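PDB 6HG6: L-glyceraldehyde 3-phosphate reductase from Clostridium beijerinckii, which reduces aldehydes with NADPH as an aldo-keto reductase, probably including furfural and methylglyoxal among its substrates. Local coordinates for residues Q276-A279 and Q280-L283; I315-D319 and E320-M324. All blocks are in the same frame, centred on the assembly; numbering follows the deposited sequence.

Contact 1 of 2, residues Q276-A279 and Q280-L283; sequences QTLA and QMAL. With NDP (NADPH dihydro-nicotinamide-adenine-dinucleotide phosphate), chain B.
T277 and Q280 exchange hydrogen bonds between side chain and backbone at the start of helix 278-286. The amide N of Q280 gives its hydrogen to T277 OG1 at 3.1 Å, while the amide N of T277 reaches Q280 OE1 at 3.0 Å, an almost straight bond (168°) that lies in the carbonyl plane on a lone pair. With OG1 held between the backbone N and the carbonyl carbon (chi1 59°), the threonine hydroxyl faces into the first turn. This is a capping box with T277 as N-cap: a short hydroxyl suits the cap, and an extended glutamine is long enough to reach back to it without bringing a charge. The other end of the amide is also used, since Q280 NE2 donates to E307 O. T277 OG1, besides accepting from Q280 N, is hydrogen-bonded to OE2 of E307, an NADPH-binding residue. Regular helix bonds follow, M281 N to T277 O at 2.9 Å and A282 N to L278 O at 2.8 Å. Q276 crosses M281 at about a right angle; its buried amide is satisfied at both ends, OE1 by R274 NE and NE2 by S284 OG. A279, in the NADPH pocket, puts its small CB 3.8 Å from N1A of the adenine, consistent with close packing.

Contact 2 of 2, residues I315-D319 and E320-M324; sequences IGFTD and EELMM
A capping box opens helix 319-329, with T318 as its N-cap and E321 as the residue that reaches back. T318 OG1, close enough to the backbone to serve the amide three residues on, accepts from E321 N at 2.9 Å, and the amide N of T318 in turn donates to E321 OE1 at 3.1 Å, meeting that oxygen from above the carboxylate plane, 37° out of it. The glutamate CG stands beside its own backbone N (chi1 -73°), and the extended chain beyond it carries the carboxylate back to the cap. Its negative charge suits a helix start, where it probably interacts favourably with the dipole; OE1 also forms a salt bridge with R274. Just before the cap, F317 meets L322 at about a right angle: F317 CB lies 3.4 Å from L322 CD2, which approaches the ring obliquely. These two apolar side chains pack on helix 278-286, F317 touching M281 and S284 and L322 touching W285, at a turn otherwise largely exposed, and R274 adds a cation-pi contact to the phenylalanine. A hydrophobic pair spanning the residue before the N-cap and the fourth one after the N-cap is the hydrophobic staple, a motif that commonly accompanies a capping box at helix N-termini.

In the fold
Contact 1 comes first along the chain, at the start of helix 278-286, and contact 2 follows at the start of helix 319-329; between them lie strand 294-297, the eighth of the parallel barrel, and helix 302-308. Their centres are about 13 Å apart, on the same side of the chain's centre, and they touch where M281 CG packs 3.8 Å from F317 CE2. R274 also links them, bonding to Q276 in contact 1 and to E321 in contact 2. Contact 1 is buried beside the adenine of NADPH, whereas contact 2 lies at the surface. F317, just ahead of helix 319-329, thus packs on the helix of this TIM barrel whose A279 lines the cofactor pocket.

Contact 1 of 2, residues Q276-A279 and Q280-L283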
loop_
_atom_site.group_PDB
_atom_site.type_symbol
_atom_site.label_atom_id
_atom_site.label_comp_id
_atom_site.label_asym_id
_atom_site.label_seq_id
_atom_site.Cartn_x
_atom_site.Cartn_y
_atom_site.Cartn_z
ATOM N N GLN A 276 11.871 -2.076 20.175
ATOM C CA GLN A 276 11.322 -2.547 18.891
ATOM C C GLN A 276 12.340 -3.410 18.135
ATOM O O GLN A 276 13.561 -3.217 18.312
ATOM C CB GLN A 276 11.014 -1.346 17.994
ATOM C CG GLN A 276 9.895 -0.431 18.489
ATOM C CD GLN A 276 9.467 0.543 17.415
ATOM O OE1 GLN A 276 10.224 1.424 17.013
ATOM N NE2 GLN A 276 8.237 0.401 16.932
ATOM N N THR A 277 11.845 -4.291 17.261
ATOM C CA THR A 277 12.683 -4.938 16.230
ATOM C C THR A 277 12.996 -3.857 15.186
ATOM O O THR A 277 12.250 -2.836 15.131
ATOM C CB THR A 277 11.949 -6.108 15.560
ATOM O OG1 THR A 277 10.759 -5.574 14.986
ATOM C CG2 THR A 277 11.646 -7.252 16.506
ATOM N N LEU A 278 14.010 -4.085 14.351
ATOM C CA LEU A 278 14.340 -3.167 13.232
ATOM C C LEU A 278 13.107 -3.014 12.335
ATOM O O LEU A 278 12.728 -1.869 12.021
ATOM C CB LEU A 278 15.563 -3.683 12.472
ATOM C CG LEU A 278 15.948 -2.852 11.248
ATOM C CD1 LEU A 278 16.037 -1.373 11.598
ATOM C CD2 LEU A 278 17.274 -3.328 10.679
ATOM N N ALA A 279 12.447 -4.115 11.963
ATOM C CA ALA A 279 11.234 -4.082 11.116
ATOM C C ALA A 279 10.197 -3.163 11.752
ATOM O O ALA A 279 9.603 -2.316 11.031
ATOM C CB ALA A 279 10.650 -5.462 10.927
ATOM N N GLN A 280 9.967 -3.331 13.053
ATOM C CA GLN A 280 8.958 -2.514 13.767
ATOM C C GLN A 280 9.354 -1.036 13.714
ATOM O O GLN A 280 8.479 -0.217 13.432
ATOM C CB GLN A 280 8.777 -2.973 15.198
ATOM C CG GLN A 280 7.924 -4.219 15.317
ATOM C CD GLN A 280 7.846 -4.641 16.763
ATOM O OE1 GLN A 280 8.827 -4.571 17.495
ATOM N NE2 GLN A 280 6.624 -4.937 17.190
ATOM N N MET A 281 10.637 -0.711 13.908
ATOM C CA MET A 281 11.051 0.710 13.884
ATOM C C MET A 281 10.901 1.255 12.463
ATOM O O MET A 281 10.511 2.424 12.298
ATOM C CB MET A 281 12.492 0.896 14.322
ATOM C CG MET A 281 12.838 2.347 14.377
ATOM S SD MET A 281 14.498 2.653 14.981
ATOM C CE MET A 281 15.456 2.267 13.509
ATOM N N ALA A 282 11.211 0.435 11.455
ATOM C CA ALA A 282 11.121 0.846 10.044
ATOM C C ALA A 282 9.668 1.212 9.727
ATOM O O ALA A 282 9.469 2.180 8.972
ATOM C CB ALA A 282 11.657 -0.248 9.135
ATOM N N LEU A 283 8.698 0.450 10.257
ATOM C CA LEU A 283 7.256 0.719 10.025
ATOM C C LEU A 283 6.865 2.003 10.763
ATOM O O LEU A 283 6.222 2.851 10.143
ATOM C CB LEU A 283 6.392 -0.446 10.500
ATOM C CG LEU A 283 6.614 -1.783 9.792
ATOM C CD1 LEU A 283 5.660 -2.821 10.364
ATOM C CD2 LEU A 283 6.427 -1.662 8.301
HETATM P PA NDP B . 7.299 -4.907 3.185
HETATM O O1A NDP B . 8.412 -3.964 2.867
HETATM O O2A NDP B . 6.401 -4.780 4.374
HETATM O O5B NDP B . 7.832 -6.422 3.089
HETATM C C5B NDP B . 6.922 -7.516 3.380
HETATM C C4B NDP B . 7.714 -8.774 3.620
HETATM O O4B NDP B . 8.663 -8.513 4.686
HETATM C C3B NDP B . 6.928 -10.011 4.077
HETATM O O3B NDP B . 6.427 -10.798 2.999
HETATM C C2B NDP B . 7.993 -10.760 4.867
HETATM O O2B NDP B . 8.832 -11.417 3.921
HETATM C C1B NDP B . 8.752 -9.625 5.543
HETATM N N9A NDP B . 8.239 -9.205 6.841
HETATM C C8A NDP B . 7.038 -8.596 7.109
HETATM N N7A NDP B . 6.881 -8.283 8.372
HETATM C C5A NDP B . 8.054 -8.709 8.978
HETATM C C6A NDP B . 8.504 -8.660 10.312
HETATM N N6A NDP B . 7.795 -8.139 11.310
HETATM N N1A NDP B . 9.736 -9.166 10.580
HETATM C C2A NDP B . 10.445 -9.688 9.568
HETATM N N3A NDP B . 10.127 -9.781 8.279
HETATM C C4A NDP B . 8.906 -9.267 8.043
HETATM O O3 NDP B . 6.255 -4.848 1.952
HETATM P PN NDP B . 6.254 -5.356 0.434
HETATM O O1N NDP B . 5.830 -6.787 0.450
HETATM O O2N NDP B . 7.504 -4.956 -0.280
HETATM O O5D NDP B . 5.046 -4.462 -0.153
HETATM C C5D NDP B . 3.829 -4.375 0.633
HETATM C C4D NDP B . 2.669 -4.066 -0.283
HETATM O O4D NDP B . 2.899 -2.801 -0.930
HETATM C C3D NDP B . 2.452 -5.018 -1.457
HETATM O O3D NDP B . 1.813 -6.210 -1.023
HETATM C C2D NDP B . 1.587 -4.132 -2.361
HETATM O O2D NDP B . 0.258 -4.130 -1.913
HETATM C C1D NDP B . 2.224 -2.757 -2.178
HETATM N N1N NDP B . 3.200 -2.438 -3.249
HETATM C C2N NDP B . 2.905 -1.463 -4.171
HETATM C C3N NDP B . 3.617 -1.304 -5.328
HETATM C C7N NDP B . 3.221 -0.214 -6.288
HETATM O O7N NDP B . 2.193 0.463 -6.096
HETATM N N7N NDP B . 4.003 -0.036 -7.352
HETATM C C4N NDP B . 4.768 -2.243 -5.566
HETATM C C5N NDP B . 5.120 -3.112 -4.423
HETATM C C6N NDP B . 4.401 -3.120 -3.322
HETATM P P2B NDP B . 9.506 -12.814 4.376
HETATM O O1X NDP B . 8.688 -13.562 5.409
HETATM O O2X NDP B . 9.632 -13.599 3.079
HETATM O O3X NDP B . 10.851 -12.355 4.918
#

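Contact 2 of 2, residues I315-D319 and E320-M324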
loop_
_atom_site.group_PDB
_atom_site.type_symbol
_atom_site.label_atom_id
_atom_site.label_comp_id
_atom_site.label_asym_id
_atom_site.label_seq_id
_atom_site.Cartn_x
_atom_site.Cartn_y
_atom_site.Cartn_z
ATOM N N ILE A 315 5.020 5.604 16.911
ATOM C CA ILE A 315 5.374 6.348 15.659
ATOM C C ILE A 315 6.117 7.640 16.029
ATOM O O ILE A 315 6.541 8.362 15.111
ATOM C CB ILE A 315 4.137 6.575 14.788
ATOM C CG1 ILE A 315 3.075 7.449 15.470
ATOM C CG2 ILE A 315 3.574 5.216 14.372
ATOM C CD1 ILE A 315 1.928 7.835 14.560
ATOM N N GLY A 316 6.266 7.899 17.327
ATOM C CA GLY A 316 7.034 9.054 17.836
ATOM C C GLY A 316 8.525 8.774 17.936
ATOM O O GLY A 316 8.912 7.739 18.490
ATOM N N PHE A 317 9.337 9.747 17.545
ATOM C CA PHE A 317 10.809 9.659 17.539
ATOM C C PHE A 317 11.367 10.944 18.136
ATOM O O PHE A 317 10.812 11.996 17.804
ATOM C CB PHE A 317 11.308 9.514 16.106
ATOM C CG PHE A 317 11.100 8.151 15.507
ATOM C CD1 PHE A 317 9.871 7.771 15.017
ATOM C CD2 PHE A 317 12.123 7.215 15.500
ATOM C CE1 PHE A 317 9.692 6.509 14.461
ATOM C CE2 PHE A 317 11.943 5.965 14.924
ATOM C CZ PHE A 317 10.725 5.601 14.430
ATOM N N THR A 318 12.447 10.839 18.884
ATOM C CA THR A 318 13.198 12.006 19.423
ATOM C C THR A 318 13.927 12.636 18.217
ATOM O O THR A 318 14.293 11.849 17.197
ATOM C CB THR A 318 14.165 11.603 20.544
ATOM O OG1 THR A 318 15.284 10.772 20.084
ATOM C CG2 THR A 318 13.459 10.893 21.682
ATOM N N ASP A 319 14.282 13.950 18.351
ATOM C CA ASP A 319 15.086 14.644 17.301
ATOM C C ASP A 319 16.439 13.899 17.189
ATOM O O ASP A 319 16.934 13.726 16.048
ATOM C CB ASP A 319 15.186 16.153 17.589
ATOM C CG ASP A 319 13.861 16.913 17.462
ATOM O OD1 ASP A 319 13.000 16.479 16.694
ATOM O OD2 ASP A 319 13.688 17.932 18.167
ATOM N N GLU A 320 16.892 13.290 18.287
ATOM C CA GLU A 320 18.193 12.544 18.285
ATOM C C GLU A 320 18.066 11.233 17.436
ATOM O O GLU A 320 19.152 10.867 16.678
ATOM C CB GLU A 320 18.670 12.160 19.678
ATOM C CG GLU A 320 20.021 11.475 19.655
ATOM C CD GLU A 320 20.573 11.236 21.050
ATOM O OE1 GLU A 320 19.761 10.732 21.853
ATOM O OE2 GLU A 320 21.771 11.586 21.351
ATOM N N GLU A 321 16.932 10.491 17.678
ATOM C CA GLU A 321 16.759 9.220 16.929
ATOM C C GLU A 321 16.746 9.550 15.446
ATOM O O GLU A 321 17.368 8.804 14.665
ATOM C CB GLU A 321 15.480 8.480 17.318
ATOM C CG GLU A 321 15.556 7.831 18.673
ATOM C CD GLU A 321 14.244 7.297 19.223
ATOM O OE1 GLU A 321 13.209 7.831 18.901
ATOM O OE2 GLU A 321 14.289 6.368 20.023
ATOM N N LEU A 322 15.979 10.583 15.076
ATOM C CA LEU A 322 15.784 10.985 13.677
ATOM C C LEU A 322 17.096 11.429 13.031
ATOM O O LEU A 322 17.354 10.978 11.919
ATOM C CB LEU A 322 14.733 12.088 13.600
ATOM C CG LEU A 322 13.296 11.655 13.927
ATOM C CD1 LEU A 322 12.326 12.742 13.523
ATOM C CD2 LEU A 322 12.925 10.327 13.283
ATOM N N MET A 323 17.893 12.286 13.675
ATOM C CA MET A 323 19.145 12.749 13.031
ATOM C C MET A 323 20.120 11.561 12.914
ATOM O O MET A 323 20.951 11.560 11.923
ATOM C CB MET A 323 19.786 13.886 13.819
ATOM C CG MET A 323 20.569 13.385 14.960
ATOM S SD MET A 323 22.363 13.474 14.806
ATOM C CE MET A 323 22.620 13.546 13.040
ATOM N N MET A 324 20.022 10.564 13.834
ATOM C CA MET A 324 20.908 9.377 13.766
ATOM C C MET A 324 20.469 8.488 12.596
ATOM O O MET A 324 21.322 8.000 11.836
ATOM C CB MET A 324 20.853 8.580 15.066
ATOM C CG MET A 324 21.603 9.293 16.169
ATOM S SD MET A 324 21.166 8.255 17.776
ATOM C CE MET A 324 22.661 7.006 17.310
HETATM O O HOH W 1 16.975 10.049 21.808
#